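Local coordinates for protein endonuclease V (Streptomyces avermitilis, PDB 3GOC) that probably repairs deaminated DNA, using magnesium to cut double-stranded DNA at the second phosphodiester bond 3' to a deoxyinosine while leaving the lesion in place, at residues 9-14 against 18-23; 22-27 against 131-136; 45-50 against 54-59; 92-97 against 124-129. All blocks are in the same frame, centred on the assembly; numbering follows the deposited sequence.

Contact 1: 9-14 against 18-23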
loop_
_atom_site.group_PDB
_atom_site.type_symbol
_atom_site.label_atom_id
_atom_site.label_comp_id
_atom_site.label_asym_id
_atom_site.label_seq_id
_atom_site.Cartn_x
_atom_site.Cartn_y
_atom_site.Cartn_z
ATOM N N GLY A 9 -6.883 12.134 38.077
ATOM C CA GLY A 9 -8.255 11.736 37.796
ATOM C C GLY A 9 -8.439 10.525 36.896
ATOM O O GLY A 9 -9.570 10.172 36.539
ATOM N N TRP A 10 -7.341 9.878 36.523
ATOM C CA TRP A 10 -7.400 8.698 35.655
ATOM C C TRP A 10 -8.303 7.641 36.288
ATOM O O TRP A 10 -8.355 7.519 37.512
ATOM C CB TRP A 10 -5.987 8.127 35.478
ATOM C CG TRP A 10 -5.822 7.226 34.298
ATOM C CD1 TRP A 10 -5.573 5.883 34.316
ATOM C CD2 TRP A 10 -5.833 7.614 32.921
ATOM N NE1 TRP A 10 -5.423 5.410 33.029
ATOM C CE2 TRP A 10 -5.579 6.454 32.153
ATOM C CE3 TRP A 10 -6.039 8.833 32.255
ATOM C CZ2 TRP A 10 -5.512 6.475 30.762
ATOM C CZ3 TRP A 10 -5.974 8.854 30.863
ATOM C CH2 TRP A 10 -5.715 7.678 30.133
ATOM N N PRO A 11 -9.037 6.871 35.467
ATOM C CA PRO A 11 -9.923 5.832 35.998
ATOM C C PRO A 11 -9.218 4.913 36.996
ATOM O O PRO A 11 -8.082 4.493 36.771
ATOM C CB PRO A 11 -10.347 5.072 34.747
ATOM C CG PRO A 11 -10.404 6.136 33.720
ATOM C CD PRO A 11 -9.138 6.940 33.999
ATOM N N ALA A 12 -9.904 4.598 38.088
ATOM C CA ALA A 12 -9.346 3.726 39.108
ATOM C C ALA A 12 -10.192 2.464 39.284
ATOM O O ALA A 12 -9.810 1.560 40.024
ATOM C CB ALA A 12 -9.237 4.476 40.429
ATOM N N THR A 13 -11.337 2.405 38.608
ATOM C CA THR A 13 -12.218 1.241 38.687
ATOM C C THR A 13 -12.629 0.812 37.279
ATOM O O THR A 13 -12.550 1.599 36.335
ATOM C CB THR A 13 -13.507 1.544 39.483
ATOM O OG1 THR A 13 -14.364 2.393 38.708
ATOM C CG2 THR A 13 -13.174 2.231 40.801
ATOM N N GLU A 14 -13.064 -0.436 37.131
ATOM C CA GLU A 14 -13.476 -0.915 35.818
ATOM C C GLU A 14 -14.715 -0.176 35.328
ATOM O O GLU A 14 -14.858 0.079 34.131
ATOM C CB GLU A 14 -13.757 -2.419 35.848
ATOM C CG GLU A 14 -12.582 -3.261 36.323
ATOM C CD GLU A 14 -12.838 -4.749 36.191
ATOM O OE1 GLU A 14 -12.189 -5.528 36.922
ATOM O OE2 GLU A 14 -13.673 -5.144 35.350
ATOM N N ARG A 18 -14.770 1.683 31.717
ATOM C CA ARG A 18 -15.735 1.344 30.680
ATOM C C ARG A 18 -16.559 2.577 30.319
ATOM O O ARG A 18 -16.909 2.780 29.155
ATOM C CB ARG A 18 -16.665 0.218 31.136
ATOM C CG ARG A 18 -15.980 -1.132 31.281
ATOM C CD ARG A 18 -17.010 -2.250 31.334
ATOM N NE ARG A 18 -17.945 -2.073 32.443
ATOM C CZ ARG A 18 -17.741 -2.532 33.673
ATOM N NH1 ARG A 18 -18.639 -2.312 34.619
ATOM N NH2 ARG A 18 -16.649 -3.228 33.952
ATOM N N ALA A 19 -16.862 3.403 31.316
ATOM C CA ALA A 19 -17.636 4.618 31.080
ATOM C C ALA A 19 -16.854 5.559 30.167
ATOM O O ALA A 19 -17.437 6.209 29.300
ATOM C CB ALA A 19 -17.958 5.304 32.407
ATOM N N VAL A 20 -15.540 5.630 30.361
ATOM C CA VAL A 20 -14.700 6.486 29.525
ATOM C C VAL A 20 -14.739 5.959 28.095
ATOM O O VAL A 20 -14.859 6.729 27.143
ATOM C CB VAL A 20 -13.225 6.521 30.028
ATOM C CG1 VAL A 20 -12.339 7.244 29.013
ATOM C CG2 VAL A 20 -13.147 7.224 31.377
ATOM N N GLN A 21 -14.651 4.642 27.940
ATOM C CA GLN A 21 -14.688 4.048 26.606
ATOM C C GLN A 21 -15.993 4.360 25.885
ATOM O O GLN A 21 -15.980 4.743 24.718
ATOM C CB GLN A 21 -14.512 2.530 26.686
ATOM C CG GLN A 21 -13.188 2.083 27.282
ATOM C CD GLN A 21 -13.035 0.576 27.255
ATOM O OE1 GLN A 21 -13.947 -0.151 27.640
ATOM N NE2 GLN A 21 -11.872 0.098 26.820
ATOM N N ASP A 22 -17.117 4.192 26.573
ATOM C CA ASP A 22 -18.404 4.455 25.938
ATOM C C ASP A 22 -18.593 5.930 25.591
ATOM O O ASP A 22 -19.279 6.262 24.626
ATOM C CB ASP A 22 -19.557 3.975 26.826
ATOM C CG ASP A 22 -19.572 2.466 26.995
ATOM O OD1 ASP A 22 -19.075 1.757 26.092
ATOM O OD2 ASP A 22 -20.096 1.988 28.021
ATOM N N GLU A 23 -17.978 6.811 26.370
ATOM C CA GLU A 23 -18.095 8.242 26.129
ATOM C C GLU A 23 -17.177 8.718 25.003
ATOM O O GLU A 23 -17.594 9.499 24.146
ATOM C CB GLU A 23 -17.796 9.006 27.420
ATOM C CG GLU A 23 -18.808 8.719 28.526
ATOM C CD GLU A 23 -18.319 9.115 29.908
ATOM O OE1 GLU A 23 -19.074 8.926 30.888
ATOM O OE2 GLU A 23 -17.179 9.612 30.021
HETATM O O HOH W 1 -14.637 -4.536 32.709
#
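Glu14 and Arg18 pair across the first turn of helix 14-24, while Pro11, in the loop leading into it, meets Val20 further along. Thr13 holds the N-cap position, its OG1 hydrogen-bonded to the backbone N of Glu16, so the contact is a capped helix start with the preceding loop folded back on it. The close-packed part centres on one carbonyl oxygen. Arg18 N donates to Glu14 O at 2.9 Å with an N-H...O angle of 169°, and Arg18 CG lies 3.3 Å from the same Glu14 O. A bend at chi3 (-59°) turns the arginine chain back along the helix, which sets Glu14 O over one face of the guanidinium, near its rim, and brings Arg18 NH2 to 3.6 Å from Glu14 CB. The apolar part is a single touch, Pro11 CG resting 3.8 Å from Val20 CG2. The solvent side is looser. Glu14 is exposed, its salt bridge to Arg18 is long at 3.8 Å (OE2 to NH2), and the carboxylate and guanidinium planes are 83° apart. Water 1 sits at the guanidinium edge, donating to Glu14 OE2 at 2.9 Å and accepting from Arg18 NH2 at 2.7 Å.

Contact 2: 22-27 against 131-136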
loop_
_atom_site.group_PDB
_atom_site.type_symbol
_atom_site.label_atom_id
_atom_site.label_comp_id
_atom_site.label_asym_id
_atom_site.label_seq_id
_atom_site.Cartn_x
_atom_site.Cartn_y
_atom_site.Cartn_z
ATOM N N ASP A 22 -17.117 4.192 26.573
ATOM C CA ASP A 22 -18.404 4.455 25.938
ATOM C C ASP A 22 -18.593 5.930 25.591
ATOM O O ASP A 22 -19.279 6.262 24.626
ATOM C CB ASP A 22 -19.557 3.975 26.826
ATOM C CG ASP A 22 -19.572 2.466 26.995
ATOM O OD1 ASP A 22 -19.075 1.757 26.092
ATOM O OD2 ASP A 22 -20.096 1.988 28.021
ATOM N N GLU A 23 -17.978 6.811 26.370
ATOM C CA GLU A 23 -18.095 8.242 26.129
ATOM C C GLU A 23 -17.177 8.718 25.003
ATOM O O GLU A 23 -17.594 9.499 24.146
ATOM C CB GLU A 23 -17.796 9.006 27.420
ATOM C CG GLU A 23 -18.808 8.719 28.526
ATOM C CD GLU A 23 -18.319 9.115 29.908
ATOM O OE1 GLU A 23 -19.074 8.926 30.888
ATOM O OE2 GLU A 23 -17.179 9.612 30.021
ATOM N N LEU A 24 -15.936 8.238 24.999
ATOM C CA LEU A 24 -14.974 8.634 23.974
ATOM C C LEU A 24 -15.205 7.976 22.614
ATOM O O LEU A 24 -14.776 8.505 21.585
ATOM C CB LEU A 24 -13.545 8.340 24.444
ATOM C CG LEU A 24 -12.995 9.185 25.597
ATOM C CD1 LEU A 24 -11.566 8.759 25.906
ATOM C CD2 LEU A 24 -13.041 10.664 25.221
ATOM N N ARG A 25 -15.880 6.831 22.604
ATOM C CA ARG A 25 -16.141 6.121 21.356
ATOM C C ARG A 25 -16.967 6.987 20.413
ATOM O O ARG A 25 -16.889 6.839 19.194
ATOM C CB ARG A 25 -16.890 4.816 21.626
ATOM C CG ARG A 25 -16.902 3.861 20.443
ATOM C CD ARG A 25 -18.141 2.981 20.450
ATOM N NE ARG A 25 -18.434 2.447 21.778
ATOM C CZ ARG A 25 -19.453 1.638 22.047
ATOM N NH1 ARG A 25 -19.646 1.202 23.284
ATOM N NH2 ARG A 25 -20.276 1.264 21.078
ATOM N N GLY A 26 -17.757 7.890 20.988
ATOM C CA GLY A 26 -18.590 8.768 20.188
ATOM C C GLY A 26 -17.805 9.787 19.384
ATOM O O GLY A 26 -18.365 10.479 18.533
ATOM N N ARG A 27 -16.507 9.888 19.647
ATOM C CA ARG A 27 -15.672 10.834 18.923
ATOM C C ARG A 27 -14.966 10.165 17.746
ATOM O O ARG A 27 -14.348 10.837 16.925
ATOM C CB ARG A 27 -14.643 11.464 19.870
ATOM C CG ARG A 27 -15.271 12.318 20.969
ATOM C CD ARG A 27 -14.593 13.673 21.081
ATOM N NE ARG A 27 -13.311 13.609 21.773
ATOM C CZ ARG A 27 -13.183 13.419 23.082
ATOM N NH1 ARG A 27 -11.976 13.374 23.635
ATOM N NH2 ARG A 27 -14.262 13.285 23.840
ATOM N N GLY A 131 -6.413 7.426 18.872
ATOM C CA GLY A 131 -6.863 8.292 17.795
ATOM C C GLY A 131 -7.723 9.447 18.280
ATOM O O GLY A 131 -7.496 10.609 17.932
ATOM N N VAL A 132 -8.721 9.135 19.095
ATOM C CA VAL A 132 -9.607 10.171 19.610
ATOM C C VAL A 132 -8.900 11.168 20.533
ATOM O O VAL A 132 -9.203 12.364 20.509
ATOM C CB VAL A 132 -10.815 9.541 20.337
ATOM C CG1 VAL A 132 -11.619 10.620 21.059
ATOM C CG2 VAL A 132 -11.697 8.828 19.316
ATOM N N LEU A 133 -7.953 10.693 21.339
ATOM C CA LEU A 133 -7.238 11.590 22.244
ATOM C C LEU A 133 -6.270 12.520 21.515
ATOM O O LEU A 133 -6.090 13.671 21.916
ATOM C CB LEU A 133 -6.471 10.789 23.298
ATOM C CG LEU A 133 -7.326 10.009 24.301
ATOM C CD1 LEU A 133 -6.418 9.250 25.255
ATOM C CD2 LEU A 133 -8.230 10.964 25.068
ATOM N N THR A 134 -5.648 12.020 20.451
ATOM C CA THR A 134 -4.690 12.813 19.686
ATOM C C THR A 134 -5.350 13.566 18.543
ATOM O O THR A 134 -4.827 14.580 18.074
ATOM C CB THR A 134 -3.592 11.933 19.057
ATOM O OG1 THR A 134 -4.191 11.000 18.150
ATOM C CG2 THR A 134 -2.822 11.178 20.133
ATOM N N GLY A 135 -6.498 13.061 18.104
ATOM C CA GLY A 135 -7.206 13.663 16.991
ATOM C C GLY A 135 -6.567 13.255 15.673
ATOM O O GLY A 135 -6.954 13.745 14.617
ATOM N N LEU A 136 -5.607 12.334 15.727
ATOM C CA LEU A 136 -4.892 11.900 14.530
ATOM C C LEU A 136 -5.366 10.580 13.936
ATOM O O LEU A 136 -5.984 9.765 14.616
ATOM C CB LEU A 136 -3.399 11.786 14.848
ATOM C CG LEU A 136 -2.763 13.055 15.434
ATOM C CD1 LEU A 136 -1.364 12.737 15.938
ATOM C CD2 LEU A 136 -2.729 14.162 14.381
#
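Val132 lays its CG1 methyl over one face of the Arg27 guanidinium and against CB of the same side chain. The evidence is a run of short approaches from this one methyl: Val132 CG1 lies 3.4 Å from Arg27 CB and 3.5 Å from Arg27 NE, with Arg27 CZ and NH1 each at 3.8 Å. Bends at chi2 (-131°) and chi3 (-77°) make the run possible, since they curl the arginine around the methyl; the two side chains cross at roughly a right angle. Both methyls of the valine, Val132 CG1 and CG2, also lie 3.8 Å from Leu24 O, so the pair straddles that carbonyl oxygen. Leu24 of helix 14-24 and Arg27 just beyond it thus pack against helix 126-134 of the RNase H-like domain through side chains, with no hydrogen bond passing between the two segments. Leu24 supplies the second apolar patch: Leu24 CD1 comes 4.1 Å from Leu133 CD2, again with the side chains about perpendicular. Each of these leucines has a further neighbour, Leu24 touching Phe124 and Leu133 reaching Ile94 of helix 94-102. A wider approach, 4.4 Å from Leu24 CD2 to Val132 CG1, joins the leucine patch to the methyl that the arginine wraps.

Contact 3: 45-50 against 54-59. With MG (magnesium ion), chain D; MG (magnesium ion), chain C.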
loop_
_atom_site.group_PDB
_atom_site.type_symbol
_atom_site.label_atom_id
_atom_site.label_comp_id
_atom_site.label_asym_id
_atom_site.label_seq_id
_atom_site.Cartn_x
_atom_site.Cartn_y
_atom_site.Cartn_z
ATOM N N VAL A 45 3.848 2.659 16.915
ATOM C CA VAL A 45 3.876 2.823 18.358
ATOM C C VAL A 45 3.765 1.439 18.962
ATOM O O VAL A 45 3.046 0.577 18.448
ATOM C CB VAL A 45 2.705 3.694 18.887
ATOM C CG1 VAL A 45 2.954 5.158 18.567
ATOM C CG2 VAL A 45 1.394 3.231 18.281
ATOM N N ASP A 46 4.504 1.221 20.038
ATOM C CA ASP A 46 4.471 -0.061 20.732
ATOM C C ASP A 46 4.970 0.159 22.149
ATOM O O ASP A 46 5.599 1.172 22.441
ATOM C CB ASP A 46 5.363 -1.081 20.027
ATOM C CG ASP A 46 5.157 -2.472 20.547
ATOM O OD1 ASP A 46 6.117 -3.272 20.473
ATOM O OD2 ASP A 46 4.033 -2.786 21.025
ATOM N N VAL A 47 4.675 -0.786 23.033
ATOM C CA VAL A 47 5.118 -0.676 24.410
ATOM C C VAL A 47 5.713 -1.977 24.917
ATOM O O VAL A 47 5.495 -3.053 24.349
ATOM C CB VAL A 47 3.956 -0.263 25.345
ATOM C CG1 VAL A 47 3.355 1.057 24.876
ATOM C CG2 VAL A 47 2.897 -1.350 25.366
ATOM N N ALA A 48 6.490 -1.856 25.984
ATOM C CA ALA A 48 7.121 -2.997 26.629
ATOM C C ALA A 48 6.888 -2.821 28.124
ATOM O O ALA A 48 7.172 -1.762 28.682
ATOM C CB ALA A 48 8.622 -3.018 26.324
ATOM N N TYR A 49 6.348 -3.850 28.764
ATOM C CA TYR A 49 6.082 -3.812 30.197
ATOM C C TYR A 49 7.188 -4.507 30.967
ATOM O O TYR A 49 7.668 -5.564 30.558
ATOM C CB TYR A 49 4.761 -4.514 30.524
ATOM C CG TYR A 49 3.531 -3.757 30.100
ATOM C CD1 TYR A 49 3.010 -3.893 28.814
ATOM C CD2 TYR A 49 2.896 -2.886 30.981
ATOM C CE1 TYR A 49 1.886 -3.174 28.416
ATOM C CE2 TYR A 49 1.773 -2.166 30.596
ATOM C CZ TYR A 49 1.275 -2.312 29.316
ATOM O OH TYR A 49 0.165 -1.597 28.936
ATOM N N ASP A 50 7.596 -3.915 32.080
ATOM C CA ASP A 50 8.625 -4.533 32.891
ATOM C C ASP A 50 7.952 -5.540 33.821
ATOM O O ASP A 50 6.857 -5.293 34.321
ATOM C CB ASP A 50 9.364 -3.486 33.714
ATOM C CG ASP A 50 10.674 -4.010 34.262
ATOM O OD1 ASP A 50 10.722 -4.419 35.437
ATOM O OD2 ASP A 50 11.659 -4.032 33.497
ATOM N N ASP A 54 6.388 -1.857 38.306
ATOM C CA ASP A 54 5.163 -1.411 37.647
ATOM C C ASP A 54 5.420 -0.270 36.671
ATOM O O ASP A 54 4.858 0.817 36.807
ATOM C CB ASP A 54 4.139 -0.971 38.701
ATOM C CG ASP A 54 2.710 -1.288 38.298
ATOM O OD1 ASP A 54 1.776 -0.799 38.973
ATOM O OD2 ASP A 54 2.515 -2.035 37.317
ATOM N N VAL A 55 6.263 -0.530 35.679
ATOM C CA VAL A 55 6.599 0.481 34.690
ATOM C C VAL A 55 6.356 -0.019 33.268
ATOM O O VAL A 55 6.441 -1.216 32.994
ATOM C CB VAL A 55 8.080 0.910 34.839
ATOM C CG1 VAL A 55 8.433 1.951 33.796
ATOM C CG2 VAL A 55 8.314 1.465 36.239
ATOM N N VAL A 56 6.028 0.909 32.375
ATOM C CA VAL A 56 5.798 0.586 30.978
ATOM C C VAL A 56 6.583 1.590 30.143
ATOM O O VAL A 56 6.680 2.765 30.498
ATOM C CB VAL A 56 4.273 0.622 30.620
ATOM C CG1 VAL A 56 3.673 1.981 30.954
ATOM C CG2 VAL A 56 4.077 0.280 29.146
ATOM N N VAL A 57 7.183 1.112 29.061
ATOM C CA VAL A 57 7.968 1.973 28.188
ATOM C C VAL A 57 7.350 1.990 26.805
ATOM O O VAL A 57 7.087 0.940 26.219
ATOM C CB VAL A 57 9.428 1.483 28.085
ATOM C CG1 VAL A 57 10.170 2.279 27.018
ATOM C CG2 VAL A 57 10.122 1.650 29.434
ATOM N N ALA A 58 7.105 3.189 26.292
ATOM C CA ALA A 58 6.513 3.342 24.974
ATOM C C ALA A 58 7.519 3.904 23.992
ATOM O O ALA A 58 8.416 4.661 24.368
ATOM C CB ALA A 58 5.311 4.263 25.049
ATOM N N ALA A 59 7.376 3.509 22.734
ATOM C CA ALA A 59 8.248 4.005 21.684
ATOM C C ALA A 59 7.403 4.437 20.501
ATOM O O ALA A 59 6.364 3.847 20.210
ATOM C CB ALA A 59 9.236 2.925 21.244
HETATM MG MG MG D . 3.821 -5.207 21.514
HETATM MG MG MG C . 6.198 -5.366 21.143
HETATM O O HOH W 2 7.169 -4.870 23.173
HETATM O O HOH W 3 4.959 -3.411 34.088
HETATM O O HOH W 4 6.207 -7.600 21.773
HETATM O O HOH W 5 5.494 -5.906 18.972
HETATM O O HOH W 6 1.418 -4.337 21.311
HETATM O O HOH W 7 2.143 -7.023 21.238
#
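Val55, at the start of its strand, accepts the backbone N of Asp50 on its carbonyl O at 3.1 Å; Asp50 OD1 in turn holds the backbone N atoms of Glu52 and Arg53 in the connecting turn. Val56 follows, a non-hydrogen-bonded partner of Tyr49. Its CG2 stands anti to the backbone N because chi1 (57°) puts CG1 between the backbone N and the carbonyl carbon. That CG2 lies over one face of the Tyr49 ring, 3.8 Å from the centroid and 15° off the normal, a CH-pi contact between side chains that run alongside each other. The Tyr49 hydroxyl is hydrogen-bonded to Glu93 OE2, so replacing Tyr49 by an alanine would probably leave that carboxylate oxygen without this mate and uncover the Val56 methyl. Val57 is a hydrogen-bonded partner of Ala48, with N to O distances of 2.9 Å in both directions, and turns its side chain to helix 211-228. Ala58 faces the other way with Val56, toward helix 94-102, its CB 3.8 Å from Val47 CG1. Ala59 closes the ladder: its O takes Asp46 N at 3.2 Å and its N gives to Asp46 O at 3.0 Å. These two bonds fix the backbone of Asp46, whose carboxylate bridges two magnesium ions, OD1 at 2.2 Å from one and OD2 at 2.5 Å from the other. Asp114 joins Asp46 at one ion and Asp217 at the other. Strand directions 157° apart confirm an antiparallel beta hairpin within the RNase H-like mixed sheet, flanked by strands 70-79 and 110-114 and carrying the paired-magnesium site.

Contact 4: 92-97 against 124-129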
loop_
_atom_site.group_PDB
_atom_site.type_symbol
_atom_site.label_atom_id
_atom_site.label_comp_id
_atom_site.label_asym_id
_atom_site.label_seq_id
_atom_site.Cartn_x
_atom_site.Cartn_y
_atom_site.Cartn_z
ATOM N N ARG A 92 -3.648 1.136 30.766
ATOM C CA ARG A 92 -2.363 0.936 31.422
ATOM C C ARG A 92 -1.236 1.706 30.741
ATOM O O ARG A 92 -0.260 2.079 31.390
ATOM C CB ARG A 92 -1.956 -0.541 31.385
ATOM C CG ARG A 92 -2.953 -1.530 31.941
ATOM C CD ARG A 92 -2.378 -2.936 31.826
ATOM N NE ARG A 92 -2.168 -3.311 30.427
ATOM C CZ ARG A 92 -1.404 -4.324 30.022
ATOM N NH1 ARG A 92 -0.760 -5.073 30.907
ATOM N NH2 ARG A 92 -1.292 -4.600 28.730
ATOM N N GLU A 93 -1.385 1.955 29.440
ATOM C CA GLU A 93 -0.320 2.568 28.650
ATOM C C GLU A 93 -0.575 3.851 27.886
ATOM O O GLU A 93 0.379 4.476 27.430
ATOM C CB GLU A 93 0.192 1.529 27.656
ATOM C CG GLU A 93 -0.898 1.016 26.735
ATOM C CD GLU A 93 -0.429 -0.099 25.831
ATOM O OE1 GLU A 93 -0.124 0.172 24.648
ATOM O OE2 GLU A 93 -0.365 -1.242 26.318
ATOM N N ILE A 94 -1.829 4.255 27.736
ATOM C CA ILE A 94 -2.115 5.469 26.984
ATOM C C ILE A 94 -1.313 6.700 27.409
ATOM O O ILE A 94 -0.760 7.394 26.559
ATOM C CB ILE A 94 -3.625 5.750 27.004
ATOM C CG1 ILE A 94 -4.303 4.797 26.019
ATOM C CG2 ILE A 94 -3.923 7.195 26.642
ATOM C CD1 ILE A 94 -5.740 4.547 26.323
ATOM N N PRO A 95 -1.226 6.983 28.717
ATOM C CA PRO A 95 -0.460 8.162 29.140
ATOM C C PRO A 95 0.995 8.149 28.660
ATOM O O PRO A 95 1.548 9.178 28.247
ATOM C CB PRO A 95 -0.559 8.109 30.663
ATOM C CG PRO A 95 -1.894 7.471 30.891
ATOM C CD PRO A 95 -1.903 6.354 29.865
ATOM N N THR A 96 1.613 6.976 28.708
ATOM C CA THR A 96 3.006 6.840 28.302
ATOM C C THR A 96 3.163 6.909 26.785
ATOM O O THR A 96 4.157 7.434 26.285
ATOM C CB THR A 96 3.602 5.525 28.858
ATOM O OG1 THR A 96 3.441 5.508 30.282
ATOM C CG2 THR A 96 5.085 5.428 28.541
ATOM N N VAL A 97 2.184 6.380 26.057
ATOM C CA VAL A 97 2.214 6.422 24.597
ATOM C C VAL A 97 2.072 7.878 24.151
ATOM O O VAL A 97 2.768 8.332 23.236
ATOM C CB VAL A 97 1.067 5.580 23.986
ATOM C CG1 VAL A 97 1.006 5.780 22.474
ATOM C CG2 VAL A 97 1.291 4.108 24.302
ATOM N N PHE A 124 -13.550 -0.121 21.061
ATOM C CA PHE A 124 -12.709 1.009 21.434
ATOM C C PHE A 124 -11.364 0.547 21.980
ATOM O O PHE A 124 -11.030 0.794 23.140
ATOM C CB PHE A 124 -13.438 1.878 22.464
ATOM C CG PHE A 124 -12.866 3.262 22.600
ATOM C CD1 PHE A 124 -12.238 3.660 23.778
ATOM C CD2 PHE A 124 -12.989 4.181 21.563
ATOM C CE1 PHE A 124 -11.726 4.952 23.913
ATOM C CE2 PHE A 124 -12.481 5.475 21.682
ATOM C CZ PHE A 124 -11.858 5.865 22.861
ATOM N N GLY A 125 -10.597 -0.130 21.130
ATOM C CA GLY A 125 -9.287 -0.609 21.529
ATOM C C GLY A 125 -8.243 0.494 21.461
ATOM O O GLY A 125 -8.556 1.640 21.129
ATOM N N LEU A 126 -6.998 0.133 21.747
ATOM C CA LEU A 126 -5.879 1.069 21.767
ATOM C C LEU A 126 -5.820 2.070 20.616
ATOM O O LEU A 126 -5.700 3.276 20.836
ATOM C CB LEU A 126 -4.565 0.288 21.814
ATOM C CG LEU A 126 -3.275 1.107 21.766
ATOM C CD1 LEU A 126 -3.157 1.938 23.038
ATOM C CD2 LEU A 126 -2.083 0.165 21.627
ATOM N N ALA A 127 -5.899 1.575 19.387
ATOM C CA ALA A 127 -5.822 2.457 18.236
ATOM C C ALA A 127 -6.931 3.505 18.200
ATOM O O ALA A 127 -6.683 4.665 17.862
ATOM C CB ALA A 127 -5.822 1.644 16.945
ATOM N N SER A 128 -8.150 3.113 18.546
ATOM C CA SER A 128 -9.257 4.064 18.528
ATOM C C SER A 128 -9.148 5.063 19.677
ATOM O O SER A 128 -9.425 6.253 19.512
ATOM C CB SER A 128 -10.592 3.321 18.611
ATOM O OG SER A 128 -10.802 2.550 17.444
ATOM N N HIS A 129 -8.732 4.565 20.833
ATOM C CA HIS A 129 -8.570 5.375 22.031
ATOM C C HIS A 129 -7.485 6.424 21.787
ATOM O O HIS A 129 -7.669 7.609 22.080
ATOM C CB HIS A 129 -8.202 4.445 23.192
ATOM C CG HIS A 129 -8.394 5.042 24.552
ATOM N ND1 HIS A 129 -8.599 4.266 25.674
ATOM C CD2 HIS A 129 -8.366 6.325 24.985
ATOM C CE1 HIS A 129 -8.689 5.045 26.738
ATOM N NE2 HIS A 129 -8.549 6.300 26.347
#
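Ile94 reaches from the first turn of helix 94-102 to Leu126 and His129 of helix 126-134. Its CB is directed at the other segment and sends out two branches. CG2 leaves the pair of segments and meets Leu133 and Trp10. CG1, placed beside the backbone N by chi1 (-77°), lies 4.3 Å from Leu126 CD1 and also stands 4.3 Å above the plane of the His129 ring, over its centre. CD1, the tip, sits over that same ring face, though too close for its exact position to be trusted. The opposite face of the imidazole takes Phe124 CE1, 3.4 Å above the plane near the rim, and Phe91 meets His129 edge-to-face. A serine in place of His129 would remove the flat layer between Ile94 and Phe124 and is likely to open a gap there, leaving both without the ring face they pack on. Beside this stack, Glu93, at the N-cap position of its helix, brings OE1 to 3.6 Å from Leu126 CD2, the side chains crossing at about a right angle; OE2 of Glu93 is hydrogen-bonded to Tyr49 OH of strand 41-49. The joint between these two helix starts, in the core of the RNase H-like domain, therefore combines apolar and ring-face packing with one carboxylate oxygen against a leucine methyl. No hydrogen bond crosses it, yet the Glu93 side chain is about 7 Å from a bound magnesium ion, so this carboxylate lies near the metal site.

Contact 1 is the surface member, its centre about 20 Å from the centre of the chain, where a helix backbone bond is joined by a long, water-bridged salt bridge; contact 2, further along helix 14-24, is partly buried and relies on methyl groups. Contacts 3 and 4 are buried but differ in kind: the first is a backbone hydrogen-bond ladder with a metal-binding carboxylate, the second has no cross-segment hydrogen bond. Helix 126-134 serves both contact 2 and contact 4. Contact 4 touches the three others: Trp10 CZ2 lies 3.7 Å from Pro95 CD, Leu24 CB 3.4 Å from Phe124 CZ, and Ala58 CB 3.6 Å from Thr96 O. Contacts 1 and 3 stay about 10 Å apart at their nearest atoms.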